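Local structure of ribonuclease mar1, putative (Trypanosoma cruzi, 1YZV) at residues A22-D27 / E111-W116; N47-L52 / S175-L180. The protein is a putative ribonuclease named mar1 that belongs to the isochorismatase family, though its substrate and its actual reaction remain unestablished. All coordinates share one frame; numbering follows the deposited sequence.

Contact 1 of 2, residues A22-D27 / E111-W116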
# COMPACT_ATOMS: atom_id res chain seq x y z
N ALA A 22 23.75 -10.33 7.61
CA ALA A 22 23.89 -11.45 6.65
C ALA A 22 23.27 -11.04 5.34
O ALA A 22 22.18 -10.46 5.29
CB ALA A 22 23.20 -12.71 7.17
N PHE A 23 24.00 -11.29 4.27
CA PHE A 23 23.52 -11.08 2.93
C PHE A 23 23.07 -12.45 2.41
O PHE A 23 23.88 -13.36 2.22
CB PHE A 23 24.63 -10.45 2.07
CG PHE A 23 24.94 -9.03 2.44
CD1 PHE A 23 24.21 -7.97 1.89
CD2 PHE A 23 25.94 -8.75 3.34
CE1 PHE A 23 24.44 -6.69 2.30
CE2 PHE A 23 26.10 -7.46 3.83
CZ PHE A 23 25.40 -6.43 3.28
N PHE A 24 21.76 -12.58 2.22
CA PHE A 24 21.15 -13.81 1.71
C PHE A 24 20.83 -13.70 0.22
O PHE A 24 19.86 -13.05 -0.17
CB PHE A 24 19.86 -14.12 2.43
CG PHE A 24 20.03 -14.86 3.75
CD1 PHE A 24 21.17 -14.74 4.51
CD2 PHE A 24 19.01 -15.67 4.22
CE1 PHE A 24 21.32 -15.48 5.67
CE2 PHE A 24 19.14 -16.39 5.39
CZ PHE A 24 20.29 -16.27 6.13
N CYS A 25 21.64 -14.40 -0.57
CA CYS A 25 21.54 -14.47 -2.02
C CYS A 25 20.78 -15.76 -2.41
O CYS A 25 21.31 -16.86 -2.37
CB CYS A 25 22.95 -14.48 -2.59
SG CYS A 25 23.09 -14.57 -4.38
N CYS A 26 19.51 -15.59 -2.70
CA CYS A 26 18.57 -16.68 -2.90
C CYS A 26 18.53 -17.17 -4.34
O CYS A 26 17.94 -16.52 -5.19
CB CYS A 26 17.17 -16.21 -2.51
SG CYS A 26 16.05 -17.43 -2.05
N ASP A 27 19.20 -18.29 -4.61
CA ASP A 27 18.92 -19.10 -5.81
C ASP A 27 18.99 -18.34 -7.17
O ASP A 27 18.16 -18.54 -8.06
CB ASP A 27 17.52 -19.75 -5.66
CG ASP A 27 17.40 -20.65 -4.43
OD1 ASP A 27 18.37 -20.82 -3.64
OD2 ASP A 27 16.21 -21.02 -4.14
N GLU A 111 21.70 -9.78 13.61
CA GLU A 111 20.40 -9.22 13.90
C GLU A 111 19.58 -8.91 12.66
O GLU A 111 18.36 -8.79 12.77
CB GLU A 111 20.53 -7.92 14.69
CG GLU A 111 20.94 -8.09 16.13
CD GLU A 111 21.09 -6.75 16.87
OE1 GLU A 111 20.43 -5.75 16.48
OE2 GLU A 111 21.87 -6.71 17.85
N GLN A 112 20.24 -8.75 11.52
CA GLN A 112 19.60 -8.26 10.31
C GLN A 112 20.13 -8.92 9.05
O GLN A 112 21.29 -9.30 8.98
CB GLN A 112 19.69 -6.74 10.23
CG GLN A 112 21.12 -6.21 10.09
CD GLN A 112 21.26 -4.75 10.46
OE1 GLN A 112 20.39 -4.15 11.14
NE2 GLN A 112 22.36 -4.13 9.97
N VAL A 113 19.20 -9.20 8.14
CA VAL A 113 19.47 -9.93 6.90
C VAL A 113 18.99 -9.07 5.77
O VAL A 113 17.88 -8.49 5.85
CB VAL A 113 18.73 -11.29 6.93
CG1 VAL A 113 18.72 -11.95 5.54
CG2 VAL A 113 19.35 -12.26 8.08
N VAL A 114 19.86 -8.90 4.79
CA VAL A 114 19.54 -8.30 3.53
C VAL A 114 19.30 -9.45 2.56
O VAL A 114 20.19 -10.27 2.30
CB VAL A 114 20.69 -7.39 3.03
CG1 VAL A 114 20.46 -6.93 1.61
CG2 VAL A 114 20.85 -6.21 3.99
N LEU A 115 18.09 -9.49 2.00
CA LEU A 115 17.60 -10.66 1.24
C LEU A 115 17.19 -10.26 -0.18
O LEU A 115 16.45 -9.29 -0.38
CB LEU A 115 16.40 -11.28 1.96
CG LEU A 115 15.56 -12.41 1.30
CD1 LEU A 115 16.44 -13.66 1.01
CD2 LEU A 115 14.37 -12.78 2.24
N TRP A 116 17.63 -11.06 -1.15
CA TRP A 116 17.23 -10.85 -2.55
C TRP A 116 17.43 -12.12 -3.37
O TRP A 116 18.02 -13.07 -2.89
CB TRP A 116 18.02 -9.67 -3.19
CG TRP A 116 19.42 -9.97 -3.51
CD1 TRP A 116 19.88 -10.34 -4.76
CD2 TRP A 116 20.49 -10.27 -2.59
NE1 TRP A 116 21.18 -10.76 -4.68
CE2 TRP A 116 21.61 -10.67 -3.38
CE3 TRP A 116 20.69 -10.05 -1.22
CZ2 TRP A 116 22.86 -11.01 -2.81
CZ3 TRP A 116 21.93 -10.37 -0.67
CH2 TRP A 116 23.00 -10.85 -1.47
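Backbone hydrogen bonds join Ala22-Cys26 to Gln112-Trp116 as adjacent parallel strands whose axes approach to 4.7 Å. Ala22 N donates to Gln112 O, and Ala22 O accepts from Val114 N at 2.8 Å. Phe24 repeats the pattern, its N giving to Val114 O and its O receiving Trp116 N; Cys26 N to Trp116 O completes five hydrogen bonds. Alternate residues of the first strand thus face this partner with both N-H and C=O, the parallel-sheet pattern.

Aromatic contacts dominate one face, where Phe23, Cys25, Val114 and Trp116 emerge. Trp116 CG sits between its own backbone N and carbonyl carbon (chi1 75°), which folds the indole back over the neighbouring strand. Phe24 O lies under the indole, 3.3 Å from Trp116 CE3, and Cys25 CB reaches Trp116 CZ2 at 3.5 Å. Phe23 CB meets the indole edge at CZ3, while the Phe23 ring runs alongside Val114, with CD1 3.7 Å from Val114 CB. Cys25 SG approaches the six-membered ring obliquely, a sulfur-aromatic contact.

On the other face a CH-pi contact places Val113 CG1 3.9 Å from the centroid of the Phe24 ring. Leu115 CD1 packs on Phe24 CB at 3.7 Å.

These are the two central strands of a six-stranded parallel sheet in the order 3-2-1-4-5-6, the alpha/beta core expected of an isochorismatase-type fold. Strand 61-68 hydrogen-bonds to the far side of 20-26; helix 39-56 covers the Trp116 face, and helix 120-133 touches Val113 and Cys26 on the other.

Contact 2 of 2, residues N47-L52 / S175-L180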
# COMPACT_ATOMS: atom_id res chain seq x y z
N ASN A 47 26.35 -8.74 -6.99
CA ASN A 47 27.68 -8.16 -7.10
C ASN A 47 27.92 -6.90 -6.28
O ASN A 47 28.97 -6.73 -5.65
CB ASN A 47 28.01 -7.91 -8.57
CG ASN A 47 28.37 -9.19 -9.30
OD1 ASN A 47 28.86 -10.14 -8.69
ND2 ASN A 47 28.03 -9.25 -10.60
N ARG A 48 26.90 -6.06 -6.19
CA ARG A 48 26.97 -4.88 -5.36
C ARG A 48 27.12 -5.26 -3.88
O ARG A 48 27.95 -4.68 -3.14
CB ARG A 48 25.69 -4.05 -5.58
CG ARG A 48 25.51 -2.94 -4.60
CD ARG A 48 24.40 -2.01 -5.04
NE ARG A 48 24.81 -1.14 -6.13
CZ ARG A 48 24.03 -0.20 -6.66
NH1 ARG A 48 22.78 -0.02 -6.21
NH2 ARG A 48 24.54 0.64 -7.56
N PHE A 49 26.28 -6.17 -3.43
CA PHE A 49 26.37 -6.64 -2.03
C PHE A 49 27.62 -7.47 -1.74
O PHE A 49 28.16 -7.43 -0.63
CB PHE A 49 25.12 -7.42 -1.63
CG PHE A 49 23.85 -6.57 -1.60
CD1 PHE A 49 23.85 -5.31 -1.06
CD2 PHE A 49 22.62 -7.16 -1.90
CE1 PHE A 49 22.65 -4.57 -0.96
CE2 PHE A 49 21.43 -6.44 -1.82
CZ PHE A 49 21.45 -5.14 -1.34
N ALA A 50 28.13 -8.16 -2.77
CA ALA A 50 29.43 -8.84 -2.64
C ALA A 50 30.52 -7.83 -2.38
O ALA A 50 31.31 -8.03 -1.46
CB ALA A 50 29.75 -9.70 -3.88
N GLY A 51 30.53 -6.73 -3.13
CA GLY A 51 31.49 -5.66 -2.92
C GLY A 51 31.33 -4.99 -1.55
O GLY A 51 32.31 -4.71 -0.85
N LEU A 52 30.10 -4.73 -1.15
CA LEU A 52 29.86 -4.20 0.18
C LEU A 52 30.36 -5.14 1.31
O LEU A 52 31.07 -4.70 2.24
CB LEU A 52 28.36 -3.91 0.34
CG LEU A 52 27.98 -3.29 1.70
CD1 LEU A 52 28.71 -1.98 1.93
CD2 LEU A 52 26.47 -3.15 1.79
N SER A 175 19.68 2.20 -1.24
CA SER A 175 19.15 2.64 0.02
C SER A 175 19.72 1.81 1.15
O SER A 175 20.21 2.38 2.13
CB SER A 175 17.65 2.56 0.03
OG SER A 175 17.11 3.24 1.13
N ILE A 176 19.87 0.52 0.88
CA ILE A 176 20.41 -0.44 1.84
C ILE A 176 21.89 -0.12 2.16
O ILE A 176 22.27 0.03 3.34
CB ILE A 176 20.19 -1.87 1.36
CG1 ILE A 176 18.70 -2.22 1.47
CG2 ILE A 176 21.09 -2.89 2.07
CD1 ILE A 176 18.27 -3.38 0.60
N LEU A 177 22.69 0.12 1.11
CA LEU A 177 24.07 0.50 1.31
C LEU A 177 24.19 1.70 2.26
O LEU A 177 25.01 1.70 3.21
CB LEU A 177 24.75 0.80 -0.04
CG LEU A 177 25.61 -0.29 -0.61
CD1 LEU A 177 24.80 -1.56 -0.82
CD2 LEU A 177 26.27 0.18 -1.90
N MET A 178 23.41 2.74 1.99
CA MET A 178 23.51 4.01 2.72
C MET A 178 22.86 3.94 4.11
O MET A 178 23.32 4.61 5.03
CB MET A 178 22.90 5.14 1.86
CG MET A 178 23.63 5.33 0.53
SD MET A 178 25.31 5.87 0.79
CE MET A 178 26.27 4.35 0.81
N GLN A 179 21.90 3.01 4.29
CA GLN A 179 21.39 2.65 5.63
C GLN A 179 22.44 2.03 6.55
O GLN A 179 22.48 2.33 7.76
CB GLN A 179 20.19 1.68 5.55
CG GLN A 179 18.90 2.33 5.08
CD GLN A 179 17.84 1.28 4.71
OE1 GLN A 179 17.63 0.34 5.45
NE2 GLN A 179 17.23 1.42 3.55
N LEU A 180 23.28 1.18 6.00
CA LEU A 180 24.32 0.51 6.78
C LEU A 180 25.42 1.48 7.15
O LEU A 180 26.10 1.22 8.11
CB LEU A 180 24.90 -0.68 6.03
CG LEU A 180 23.95 -1.85 5.91
CD1 LEU A 180 24.34 -2.77 4.72
CD2 LEU A 180 23.86 -2.61 7.27
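Leu177 CD1 is the hub of this apolar contact, meeting Leu52 CD2 at a tight 3.5 Å and the edge of the Phe49 ring at CE1, 3.7 Å away. The Leu52 and Leu177 side chains reach out from their own helices and pass alongside one another, pointing opposite ways. With CG anti to its backbone N (chi1 -178°), Leu52 extends toward the other helix and lodges CD2 between Leu177 and Leu180, 3.6 Å from Leu180 CD1. Ile176 comes in roughly perpendicular to the Phe49 side chain, its CG2 3.8 Å from ring atom CE1. The aliphatic part of Arg48 crosses Leu177 more loosely.

Helices 39-56 and 173-181 run nearly parallel here, at 16°, with segment axes 11.4 Å apart. Long side chains bridge that separation on one side of the alpha/beta sheet: Phe49 and Ile176 both rest on Val114 and Ala141 of its strands, and Ile192 of helix 189-197 packs against Leu52 and Leu177.

Farther out, the Arg48 guanidinium hydrogen-bonds through NH1 to Ser173 OG and through NH2 to Leu195 O, with a sulfate ion about 5 Å from the side chain. Ser175 OG receives Gln179 NE2 at 3.0 Å and also hydrogen-bonds to His121 O of the second subunit.

Overall arrangement
From the N terminus, strand 20-26 supplies the first half of contact 1, and helix 39-56 then supplies the first half of contact 2. The chain adds strands 61-68 and 87-91 before 110-118 returns beside 20-26, closing contact 1 over 83 intervening residues. Only after strands 137-146 and 168-171 does helix 173-181 close contact 2, over 122 residues. The two closures therefore cross rather than nest. Their centres lie 11 Å apart and they touch directly, chiefly where Phe49 packs on Phe23, Val114 and Trp116. Contact 1 joins the middle of the sheet; contact 2 ties an early helix to a late one on one of its faces.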